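Local coordinates for uncharacterized protein (Pyrococcus abyssi, PDB 5IFF) that acts as a restriction DNA glycosylase, R.PabI, which probably excises adenine from its recognition sequence and is held here on nonspecific double-stranded DNA, at residues L16-P21 against I25-I30; K43-D48 against R52-A57; S137-G142 against V182-P187. The protein carries 2 engineered substitutions. One frame throughout, in Å; residues are numbered along the deposited sequence.

Contact 1: residues L16-P21 against I25-I30; sequences LPITRP and IAVKKI. Engineered in segment 25-30: A26 (natural residue Arg). With nucleotides of chain C.
I25 and P17 make the main apolar contact between these segments. Their side chains cross at about a right angle. The CD1 of I25 lies 3.9 Å from CD of P17, and its CG2 lies 3.7 Å from the carbonyl O of P17. With CG1 anti to the carbonyl carbon (chi1 -58°), I25 sends its long branch on to L16, and CD1 of I25 comes 4.2 Å from CD2 of L16. A second apolar pair joins I18 and V27. Their CG2 methyls are 4.0 Å apart, and the same V27 methyl also meets the carbonyl O of I18. CB of P21 packs 3.5 Å from CB of A26, an engineered alanine that replaces the natural arginine.

Only three residues separate the segments, yet they belong to different sheets. L16 and P17 end strand 11-17, and I25 begins strand 25-29, which pairs with strand 54-59. The short connection therefore carries the chain from one sheet to the other.

The polar contacts are few. The CA of P21 makes a CA-H...O contact with the carbonyl O of I25 at 3.6 Å. R20 reaches the DNA through a chain bent at chi2 and chi3. The OP2 of DC14 of chain C sits over the centre of one guanidinium face, 3.2 Å from CZ of R20. NE of R20 is hydrogen-bonded to OD1 of N179, which probably helps to fix the guanidinium.

Contact 2: residues K43-D48 against R52-A57; sequences KSFPSD and RDYYIA. Engineered in segment 52-57: A57 (natural residue Glu). With nucleotides of chain B.
F45 and Y54 form the packed part of this contact as a T-shaped aromatic pair. The edge of F45 points at one face of Y54. The ring centroids are 5.8 Å apart and the planes stand at 78°. The nearest atoms are CE1 of F45 and CD1 of Y54, 4.4 Å apart. P46 approaches the Y54 ring obliquely, its CG 4.3 Å from CE2 of Y54. With CG beside the backbone N (chi1 -67°), the F45 ring swings back toward the strand.

Beyond P46 the contact is loose. D48 and R52 are exposed and approach each other mainly through their backbones, with O of D48 4.5 Å from N of R52. Their side chains find other partners: D48 bonds to N50, and R52 forms a salt bridge with E49.

The other end of the loop meets the DNA. The backbone N of K43 gives a nearly straight hydrogen bond of 2.7 Å (168° at H) to OP2 of DA3 of chain B. The N of S44 adds a weak one to the same oxygen, so two consecutive amides address one phosphate.

The loop 43-48 follows strand 38-39 and precedes strand 54-59. F45 also packs on V27 of strand 25-29 and on L164, while Y54 touches K29 of that strand.

Contact 3: residues S137-G142 against V182-P187; sequences SGEFIG and VKYEVP
E139 and Y184 carry this contact, joined by a single short hydrogen bond. The OH of Y184 donates to OE2 of E139 at 2.6 Å. The two side chains come from opposite directions, and OE2 lies at the edge of the tyrosine ring, in its plane. The hydroxyl meets the carboxylate from above, 47° out of the carboxylate plane, and the two planes are 53° apart. Y184 places its ring with CG anti to the backbone N (chi1 174°), which carries the hydroxyl across to the other segment. The chain of E139 bends at chi2, and its CG also comes 3.2 Å from OH of Y184.

The carboxylate is held at both oxygens. OG of S137 donates to the syn lone pair of OE1 at 2.6 Å, and ND2 of N166 also bonds to OE2. These three bonds grip a buried carboxylate and are likely to restrict its rotation. With an alanine here, the Y184 hydroxyl would probably lose this acceptor, and S137 and N166 their bonds to the carboxylate.

P187 is a looser neighbour, its CG 4.3 Å from OE2 of E139. It occupies the N-cap position of helix 188-201. Y184 also packs on L190 of that helix and on I162 of strand 154-163. The bond thus ties the loop before strand 140-147 to strand 181-186, a cross-link between two antiparallel sheets.

How the contacts relate
The three contacts follow one another along the chain. Contacts 1 and 2 have centres about 10 Å apart and share neighbouring strands 25-29 and 54-59. Probable backbone hydrogen bonds join them, from N of I30 to O of D53 and from N of the engineered A57 to O of the engineered A26. Contact 3 lies about 13 Å from contact 1 and 14 Å from contact 2, centre to centre. Strand 181-186 pairs with strand 11-17, with a probable bond from N of V182 to O of L16. Contacts 1 and 3 lie near the adenine site: the side chains of I25 and Y184 are about 7 and 8 Å from those of Q59 and I60 respectively.

Contact 1: residues L16-P21 against I25-I30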
loop_
_atom_site.group_PDB
_atom_site.type_symbol
_atom_site.label_atom_id
_atom_site.label_comp_id
_atom_site.label_asym_id
_atom_site.label_seq_id
_atom_site.Cartn_x
_atom_site.Cartn_y
_atom_site.Cartn_z
ATOM N N LEU A 16 -23.706 -0.965 -8.996
ATOM C CA LEU A 16 -22.893 -0.692 -7.823
ATOM C C LEU A 16 -22.677 -1.934 -6.998
ATOM O O LEU A 16 -23.632 -2.690 -6.733
ATOM C CB LEU A 16 -23.563 0.384 -6.957
ATOM C CG LEU A 16 -23.740 1.756 -7.626
ATOM C CD1 LEU A 16 -24.589 2.593 -6.747
ATOM C CD2 LEU A 16 -22.390 2.431 -7.787
ATOM N N PRO A 17 -21.425 -2.155 -6.581
ATOM C CA PRO A 17 -21.093 -3.245 -5.665
ATOM C C PRO A 17 -21.653 -2.964 -4.292
ATOM O O PRO A 17 -21.652 -1.823 -3.792
ATOM C CB PRO A 17 -19.568 -3.230 -5.626
ATOM C CG PRO A 17 -19.229 -1.781 -5.857
ATOM C CD PRO A 17 -20.270 -1.269 -6.831
ATOM N N ILE A 18 -22.153 -4.021 -3.690
ATOM C CA ILE A 18 -22.767 -3.946 -2.381
ATOM C C ILE A 18 -21.906 -4.605 -1.287
ATOM O O ILE A 18 -22.228 -4.514 -0.089
ATOM C CB ILE A 18 -24.172 -4.631 -2.459
ATOM C CG1 ILE A 18 -25.007 -3.849 -3.427
ATOM C CG2 ILE A 18 -24.927 -4.547 -1.195
ATOM C CD1 ILE A 18 -25.087 -2.429 -3.007
ATOM N N THR A 19 -20.888 -5.351 -1.682
ATOM C CA THR A 19 -20.204 -6.227 -0.706
ATOM C C THR A 19 -18.710 -5.992 -0.524
ATOM O O THR A 19 -18.100 -6.577 0.371
ATOM C CB THR A 19 -20.332 -7.732 -1.074
ATOM O OG1 THR A 19 -19.669 -7.984 -2.324
ATOM C CG2 THR A 19 -21.799 -8.166 -1.147
ATOM N N ARG A 20 -18.075 -5.206 -1.376
ATOM C CA ARG A 20 -16.612 -5.112 -1.173
ATOM C C ARG A 20 -16.293 -3.704 -0.770
ATOM O O ARG A 20 -15.835 -2.953 -1.589
ATOM C CB ARG A 20 -15.837 -5.493 -2.434
ATOM C CG ARG A 20 -16.073 -6.909 -2.922
ATOM C CD ARG A 20 -14.854 -7.768 -2.696
ATOM N NE ARG A 20 -14.547 -8.596 -3.860
ATOM C CZ ARG A 20 -13.648 -8.288 -4.792
ATOM N NH1 ARG A 20 -13.440 -9.116 -5.810
ATOM N NH2 ARG A 20 -12.949 -7.160 -4.708
ATOM N N PRO A 21 -16.558 -3.344 0.497
ATOM C CA PRO A 21 -16.577 -1.907 0.764
ATOM C C PRO A 21 -15.172 -1.293 0.587
ATOM O O PRO A 21 -14.167 -1.917 0.857
ATOM C CB PRO A 21 -17.075 -1.807 2.200
ATOM C CG PRO A 21 -16.793 -3.185 2.812
ATOM C CD PRO A 21 -16.888 -4.154 1.683
ATOM N N ILE A 25 -16.836 3.285 -2.557
ATOM C CA ILE A 25 -18.200 2.770 -2.543
ATOM C C ILE A 25 -18.326 1.813 -1.355
ATOM O O ILE A 25 -17.611 0.809 -1.297
ATOM C CB ILE A 25 -18.571 2.024 -3.853
ATOM C CG1 ILE A 25 -18.415 2.946 -5.069
ATOM C CG2 ILE A 25 -20.081 1.564 -3.830
ATOM C CD1 ILE A 25 -18.433 2.190 -6.399
ATOM N N ALA A 26 -19.228 2.125 -0.427
ATOM C CA ALA A 26 -19.491 1.221 0.713
ATOM C C ALA A 26 -20.916 1.450 1.272
ATOM O O ALA A 26 -21.468 2.562 1.240
ATOM C CB ALA A 26 -18.460 1.410 1.826
ATOM N N VAL A 27 -21.493 0.377 1.812
ATOM C CA VAL A 27 -22.799 0.426 2.474
ATOM C C VAL A 27 -22.585 1.051 3.849
ATOM O O VAL A 27 -21.634 0.696 4.568
ATOM C CB VAL A 27 -23.410 -1.003 2.566
ATOM C CG1 VAL A 27 -24.759 -1.029 3.375
ATOM C CG2 VAL A 27 -23.665 -1.526 1.160
ATOM N N LYS A 28 -23.420 2.019 4.207
ATOM C CA LYS A 28 -23.287 2.713 5.485
ATOM C C LYS A 28 -24.658 2.858 6.144
ATOM O O LYS A 28 -25.662 2.893 5.463
ATOM C CB LYS A 28 -22.655 4.082 5.268
ATOM C CG LYS A 28 -21.182 3.996 4.867
ATOM C CD LYS A 28 -20.537 5.341 4.909
ATOM C CE LYS A 28 -19.002 5.246 4.734
ATOM N NZ LYS A 28 -18.488 6.581 4.274
ATOM N N LYS A 29 -24.671 2.973 7.466
ATOM C CA LYS A 29 -25.919 3.111 8.211
ATOM C C LYS A 29 -26.025 4.561 8.628
ATOM O O LYS A 29 -25.076 5.123 9.221
ATOM C CB LYS A 29 -25.945 2.174 9.423
ATOM C CG LYS A 29 -27.285 2.156 10.135
ATOM C CD LYS A 29 -27.274 1.166 11.299
ATOM C CE LYS A 29 -28.684 0.837 11.752
ATOM N NZ LYS A 29 -28.664 0.069 13.031
ATOM N N ILE A 30 -27.128 5.199 8.247
ATOM C CA ILE A 30 -27.402 6.575 8.644
ATOM C C ILE A 30 -28.751 6.586 9.334
ATOM O O ILE A 30 -29.793 6.656 8.676
ATOM C CB ILE A 30 -27.390 7.533 7.452
ATOM C CG1 ILE A 30 -26.161 7.268 6.590
ATOM C CG2 ILE A 30 -27.471 9.006 7.926
ATOM C CD1 ILE A 30 -26.169 8.017 5.196
ATOM P P DC C 14 -9.714 -9.992 -3.873
ATOM O OP1 DC C 14 -9.539 -10.675 -5.157
ATOM O OP2 DC C 14 -11.039 -9.562 -3.345
ATOM O "O5'" DC C 14 -9.118 -10.878 -2.694
ATOM C "C5'" DC C 14 -7.761 -11.265 -2.723
ATOM C "C4'" DC C 14 -7.243 -11.488 -1.309
ATOM O "O4'" DC C 14 -7.302 -10.259 -0.582
ATOM C "C3'" DC C 14 -8.043 -12.465 -0.448
ATOM O "O3'" DC C 14 -7.458 -13.749 -0.507
ATOM C "C2'" DC C 14 -7.921 -11.881 0.965
ATOM C "C1'" DC C 14 -7.140 -10.578 0.752
ATOM N N1 DC C 14 -7.633 -9.466 1.619
ATOM C C2 DC C 14 -6.929 -9.199 2.794
ATOM O O2 DC C 14 -5.910 -9.860 3.030
ATOM N N3 DC C 14 -7.384 -8.244 3.641
ATOM C C4 DC C 14 -8.464 -7.565 3.347
ATOM N N4 DC C 14 -8.833 -6.615 4.212
ATOM C C5 DC C 14 -9.229 -7.817 2.132
ATOM C C6 DC C 14 -8.783 -8.772 1.312
#

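Contact 2: residues K43-D48 against R52-A57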
loop_
_atom_site.group_PDB
_atom_site.type_symbol
_atom_site.label_atom_id
_atom_site.label_comp_id
_atom_site.label_asym_id
_atom_site.label_seq_id
_atom_site.Cartn_x
_atom_site.Cartn_y
_atom_site.Cartn_z
ATOM N N LYS A 43 -24.411 -8.267 5.338
ATOM C CA LYS A 43 -24.779 -8.900 4.072
ATOM C C LYS A 43 -26.271 -9.267 4.046
ATOM O O LYS A 43 -26.858 -9.423 2.989
ATOM C CB LYS A 43 -23.934 -10.149 3.819
ATOM C CG LYS A 43 -22.667 -9.852 3.055
ATOM C CD LYS A 43 -21.675 -10.976 3.146
ATOM C CE LYS A 43 -20.289 -10.497 2.624
ATOM N NZ LYS A 43 -19.228 -11.506 2.911
ATOM N N SER A 44 -26.859 -9.453 5.223
ATOM C CA SER A 44 -28.297 -9.748 5.338
ATOM C C SER A 44 -29.079 -8.474 5.662
ATOM O O SER A 44 -28.815 -7.807 6.657
ATOM C CB SER A 44 -28.523 -10.805 6.421
ATOM O OG SER A 44 -29.815 -10.683 6.960
ATOM N N PHE A 45 -30.024 -8.092 4.823
ATOM C CA PHE A 45 -30.730 -6.844 5.078
ATOM C C PHE A 45 -32.149 -7.115 5.560
ATOM O O PHE A 45 -32.786 -8.035 5.087
ATOM C CB PHE A 45 -30.685 -5.968 3.823
ATOM C CG PHE A 45 -29.288 -5.513 3.522
ATOM C CD1 PHE A 45 -28.740 -4.434 4.203
ATOM C CD2 PHE A 45 -28.479 -6.253 2.683
ATOM C CE1 PHE A 45 -27.423 -4.044 3.989
ATOM C CE2 PHE A 45 -27.138 -5.876 2.462
ATOM C CZ PHE A 45 -26.622 -4.775 3.121
ATOM N N PRO A 46 -32.617 -6.311 6.529
ATOM C CA PRO A 46 -33.914 -6.466 7.197
ATOM C C PRO A 46 -35.069 -6.037 6.277
ATOM O O PRO A 46 -34.827 -5.520 5.174
ATOM C CB PRO A 46 -33.785 -5.535 8.401
ATOM C CG PRO A 46 -32.907 -4.405 7.848
ATOM C CD PRO A 46 -31.880 -5.129 7.025
ATOM N N SER A 47 -36.295 -6.232 6.722
ATOM C CA SER A 47 -37.447 -5.870 5.898
ATOM C C SER A 47 -38.473 -5.004 6.653
ATOM O O SER A 47 -39.662 -4.984 6.312
ATOM C CB SER A 47 -38.107 -7.136 5.373
ATOM O OG SER A 47 -38.547 -7.935 6.461
ATOM N N ASP A 48 -38.000 -4.274 7.659
ATOM C CA ASP A 48 -38.826 -3.404 8.477
ATOM C C ASP A 48 -38.287 -1.992 8.418
ATOM O O ASP A 48 -37.505 -1.691 7.532
ATOM C CB ASP A 48 -38.846 -3.898 9.909
ATOM C CG ASP A 48 -37.451 -4.215 10.422
ATOM O OD1 ASP A 48 -36.476 -3.544 9.973
ATOM O OD2 ASP A 48 -37.342 -5.143 11.248
ATOM N N ARG A 52 -34.533 1.305 6.053
ATOM C CA ARG A 52 -34.426 2.675 5.545
ATOM C C ARG A 52 -33.216 3.419 6.096
ATOM O O ARG A 52 -32.922 4.513 5.626
ATOM C CB ARG A 52 -35.696 3.474 5.878
ATOM C CG ARG A 52 -35.714 3.951 7.315
ATOM C CD ARG A 52 -36.724 5.049 7.603
ATOM N NE ARG A 52 -36.751 5.327 9.041
ATOM C CZ ARG A 52 -37.436 6.313 9.608
ATOM N NH1 ARG A 52 -37.384 6.477 10.925
ATOM N NH2 ARG A 52 -38.169 7.134 8.864
ATOM N N ASP A 53 -32.546 2.851 7.118
ATOM C CA ASP A 53 -31.316 3.421 7.637
ATOM C C ASP A 53 -30.043 3.041 6.816
ATOM O O ASP A 53 -28.930 3.510 7.122
ATOM C CB ASP A 53 -31.117 2.991 9.084
ATOM C CG ASP A 53 -32.198 3.540 10.010
ATOM O OD1 ASP A 53 -32.782 4.608 9.680
ATOM O OD2 ASP A 53 -32.451 2.897 11.041
ATOM N N TYR A 54 -30.185 2.167 5.827
ATOM C CA TYR A 54 -28.999 1.741 5.061
ATOM C C TYR A 54 -28.899 2.417 3.698
ATOM O O TYR A 54 -29.883 2.524 2.960
ATOM C CB TYR A 54 -28.972 0.241 4.863
ATOM C CG TYR A 54 -28.796 -0.471 6.180
ATOM C CD1 TYR A 54 -27.530 -0.646 6.721
ATOM C CD2 TYR A 54 -29.909 -0.878 6.928
ATOM C CE1 TYR A 54 -27.357 -1.268 7.963
ATOM C CE2 TYR A 54 -29.756 -1.517 8.166
ATOM C CZ TYR A 54 -28.480 -1.701 8.688
ATOM O OH TYR A 54 -28.305 -2.307 9.930
ATOM N N TYR A 55 -27.679 2.863 3.382
ATOM C CA TYR A 55 -27.418 3.575 2.129
ATOM C C TYR A 55 -26.182 3.051 1.460
ATOM O O TYR A 55 -25.241 2.572 2.120
ATOM C CB TYR A 55 -27.206 5.077 2.364
ATOM C CG TYR A 55 -28.389 5.783 2.996
ATOM C CD1 TYR A 55 -28.732 5.546 4.323
ATOM C CD2 TYR A 55 -29.140 6.694 2.259
ATOM C CE1 TYR A 55 -29.820 6.195 4.917
ATOM C CE2 TYR A 55 -30.224 7.346 2.848
ATOM C CZ TYR A 55 -30.541 7.109 4.163
ATOM O OH TYR A 55 -31.621 7.749 4.750
ATOM N N ILE A 56 -26.130 3.242 0.160
ATOM C CA ILE A 56 -24.827 3.091 -0.500
ATOM C C ILE A 56 -24.188 4.469 -0.546
ATOM O O ILE A 56 -24.754 5.379 -1.172
ATOM C CB ILE A 56 -24.939 2.572 -1.957
ATOM C CG1 ILE A 56 -25.534 1.170 -1.999
ATOM C CG2 ILE A 56 -23.535 2.543 -2.584
ATOM C CD1 ILE A 56 -26.035 0.834 -3.370
ATOM N N ALA A 57 -23.057 4.613 0.129
ATOM C CA ALA A 57 -22.287 5.839 0.153
ATOM C C ALA A 57 -21.219 5.797 -0.932
ATOM O O ALA A 57 -20.313 4.978 -0.873
ATOM C CB ALA A 57 -21.636 6.025 1.536
ATOM P P DA B 3 -24.801 -9.842 8.729
ATOM O OP1 DA B 3 -26.086 -9.165 8.978
ATOM O OP2 DA B 3 -24.300 -10.028 7.348
ATOM O "O5'" DA B 3 -23.707 -9.045 9.571
ATOM C "C5'" DA B 3 -23.883 -8.893 10.957
ATOM C "C4'" DA B 3 -22.654 -8.288 11.570
ATOM O "O4'" DA B 3 -21.659 -9.334 11.785
ATOM C "C3'" DA B 3 -21.989 -7.205 10.730
ATOM O "O3'" DA B 3 -21.660 -6.109 11.582
ATOM C "C2'" DA B 3 -20.750 -7.922 10.159
ATOM C "C1'" DA B 3 -20.417 -8.897 11.294
ATOM N N9 DA B 3 -19.606 -10.076 10.917
ATOM C C8 DA B 3 -19.584 -10.745 9.710
ATOM N N7 DA B 3 -18.752 -11.777 9.695
ATOM C C5 DA B 3 -18.192 -11.781 10.979
ATOM C C6 DA B 3 -17.201 -12.591 11.606
ATOM N N6 DA B 3 -16.608 -13.628 11.014
ATOM N N1 DA B 3 -16.897 -12.334 12.909
ATOM C C2 DA B 3 -17.498 -11.313 13.516
ATOM N N3 DA B 3 -18.411 -10.453 13.012
ATOM C C4 DA B 3 -18.718 -10.751 11.739
#

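Contact 3: residues S137-G142 against V182-P187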
loop_
_atom_site.group_PDB
_atom_site.type_symbol
_atom_site.label_atom_id
_atom_site.label_comp_id
_atom_site.label_asym_id
_atom_site.label_seq_id
_atom_site.Cartn_x
_atom_site.Cartn_y
_atom_site.Cartn_z
ATOM N N SER A 137 -36.855 11.582 -3.137
ATOM C CA SER A 137 -36.869 10.118 -3.151
ATOM C C SER A 137 -35.878 9.468 -2.132
ATOM O O SER A 137 -35.758 8.241 -2.057
ATOM C CB SER A 137 -36.603 9.627 -4.569
ATOM O OG SER A 137 -35.509 10.324 -5.175
ATOM N N GLY A 138 -35.192 10.297 -1.341
ATOM C CA GLY A 138 -34.434 9.812 -0.180
ATOM C C GLY A 138 -32.912 9.915 -0.309
ATOM O O GLY A 138 -32.172 9.760 0.698
ATOM N N GLU A 139 -32.423 10.185 -1.524
ATOM C CA GLU A 139 -30.972 10.265 -1.741
ATOM C C GLU A 139 -30.422 11.495 -1.023
ATOM O O GLU A 139 -31.115 12.500 -0.943
ATOM C CB GLU A 139 -30.600 10.322 -3.242
ATOM C CG GLU A 139 -30.854 9.029 -4.030
ATOM C CD GLU A 139 -32.304 8.921 -4.559
ATOM O OE1 GLU A 139 -33.160 9.802 -4.263
ATOM O OE2 GLU A 139 -32.591 7.942 -5.266
ATOM N N PHE A 140 -29.184 11.404 -0.512
ATOM C CA PHE A 140 -28.510 12.547 0.113
ATOM C C PHE A 140 -27.351 12.934 -0.774
ATOM O O PHE A 140 -26.664 12.057 -1.289
ATOM C CB PHE A 140 -27.947 12.199 1.510
ATOM C CG PHE A 140 -29.008 11.977 2.556
ATOM C CD1 PHE A 140 -29.896 12.991 2.872
ATOM C CD2 PHE A 140 -29.101 10.772 3.248
ATOM C CE1 PHE A 140 -30.865 12.812 3.856
ATOM C CE2 PHE A 140 -30.080 10.594 4.221
ATOM C CZ PHE A 140 -30.957 11.602 4.518
ATOM N N ILE A 141 -27.100 14.225 -0.908
ATOM C CA ILE A 141 -25.865 14.678 -1.580
ATOM C C ILE A 141 -25.108 15.454 -0.545
ATOM O O ILE A 141 -25.663 16.408 0.004
ATOM C CB ILE A 141 -26.136 15.572 -2.779
ATOM C CG1 ILE A 141 -26.861 14.796 -3.870
ATOM C CG2 ILE A 141 -24.769 16.218 -3.326
ATOM C CD1 ILE A 141 -28.405 15.087 -3.887
ATOM N N GLY A 142 -23.883 15.021 -0.226
ATOM C CA GLY A 142 -23.110 15.664 0.820
ATOM C C GLY A 142 -21.744 16.197 0.315
ATOM O O GLY A 142 -21.151 15.618 -0.589
ATOM N N VAL A 182 -25.830 -4.254 -7.586
ATOM C CA VAL A 182 -27.231 -3.860 -7.687
ATOM C C VAL A 182 -27.373 -2.767 -8.719
ATOM O O VAL A 182 -26.372 -2.178 -9.154
ATOM C CB VAL A 182 -27.818 -3.366 -6.353
ATOM C CG1 VAL A 182 -27.793 -4.529 -5.318
ATOM C CG2 VAL A 182 -27.052 -2.120 -5.878
ATOM N N LYS A 183 -28.615 -2.509 -9.107
ATOM C CA LYS A 183 -28.910 -1.610 -10.219
ATOM C C LYS A 183 -29.694 -0.403 -9.690
ATOM O O LYS A 183 -30.655 -0.555 -8.921
ATOM C CB LYS A 183 -29.690 -2.375 -11.299
ATOM C CG LYS A 183 -30.114 -1.490 -12.456
ATOM C CD LYS A 183 -30.578 -2.288 -13.685
ATOM C CE LYS A 183 -32.043 -2.678 -13.620
ATOM N NZ LYS A 183 -32.518 -3.092 -14.981
ATOM N N TYR A 184 -29.274 0.791 -10.091
ATOM C CA TYR A 184 -29.874 2.027 -9.632
ATOM C C TYR A 184 -30.183 2.957 -10.808
ATOM O O TYR A 184 -29.266 3.350 -11.554
ATOM C CB TYR A 184 -28.911 2.728 -8.653
ATOM C CG TYR A 184 -29.385 4.092 -8.227
ATOM C CD1 TYR A 184 -30.554 4.240 -7.492
ATOM C CD2 TYR A 184 -28.654 5.232 -8.547
ATOM C CE1 TYR A 184 -31.012 5.506 -7.118
ATOM C CE2 TYR A 184 -29.099 6.500 -8.161
ATOM C CZ TYR A 184 -30.261 6.626 -7.432
ATOM O OH TYR A 184 -30.694 7.893 -7.066
ATOM N N GLU A 185 -31.441 3.384 -10.935
ATOM C CA GLU A 185 -31.790 4.295 -12.020
ATOM C C GLU A 185 -31.493 5.688 -11.512
ATOM O O GLU A 185 -31.941 6.073 -10.430
ATOM C CB GLU A 185 -33.265 4.123 -12.434
ATOM C CG GLU A 185 -33.605 2.660 -12.807
ATOM C CD GLU A 185 -35.092 2.404 -13.174
ATOM O OE1 GLU A 185 -35.962 3.186 -12.749
ATOM O OE2 GLU A 185 -35.371 1.424 -13.904
ATOM N N VAL A 186 -30.697 6.436 -12.270
ATOM C CA VAL A 186 -30.243 7.740 -11.797
ATOM C C VAL A 186 -31.295 8.758 -12.172
ATOM O O VAL A 186 -31.547 8.947 -13.346
ATOM C CB VAL A 186 -28.874 8.147 -12.437
ATOM C CG1 VAL A 186 -28.413 9.565 -11.923
ATOM C CG2 VAL A 186 -27.810 7.075 -12.140
ATOM N N PRO A 187 -31.902 9.421 -11.175
ATOM C CA PRO A 187 -32.866 10.482 -11.440
ATOM C C PRO A 187 -32.170 11.707 -12.067
ATOM O O PRO A 187 -31.068 12.044 -11.620
ATOM C CB PRO A 187 -33.405 10.813 -10.045
ATOM C CG PRO A 187 -32.929 9.694 -9.139
ATOM C CD PRO A 187 -31.613 9.325 -9.747
#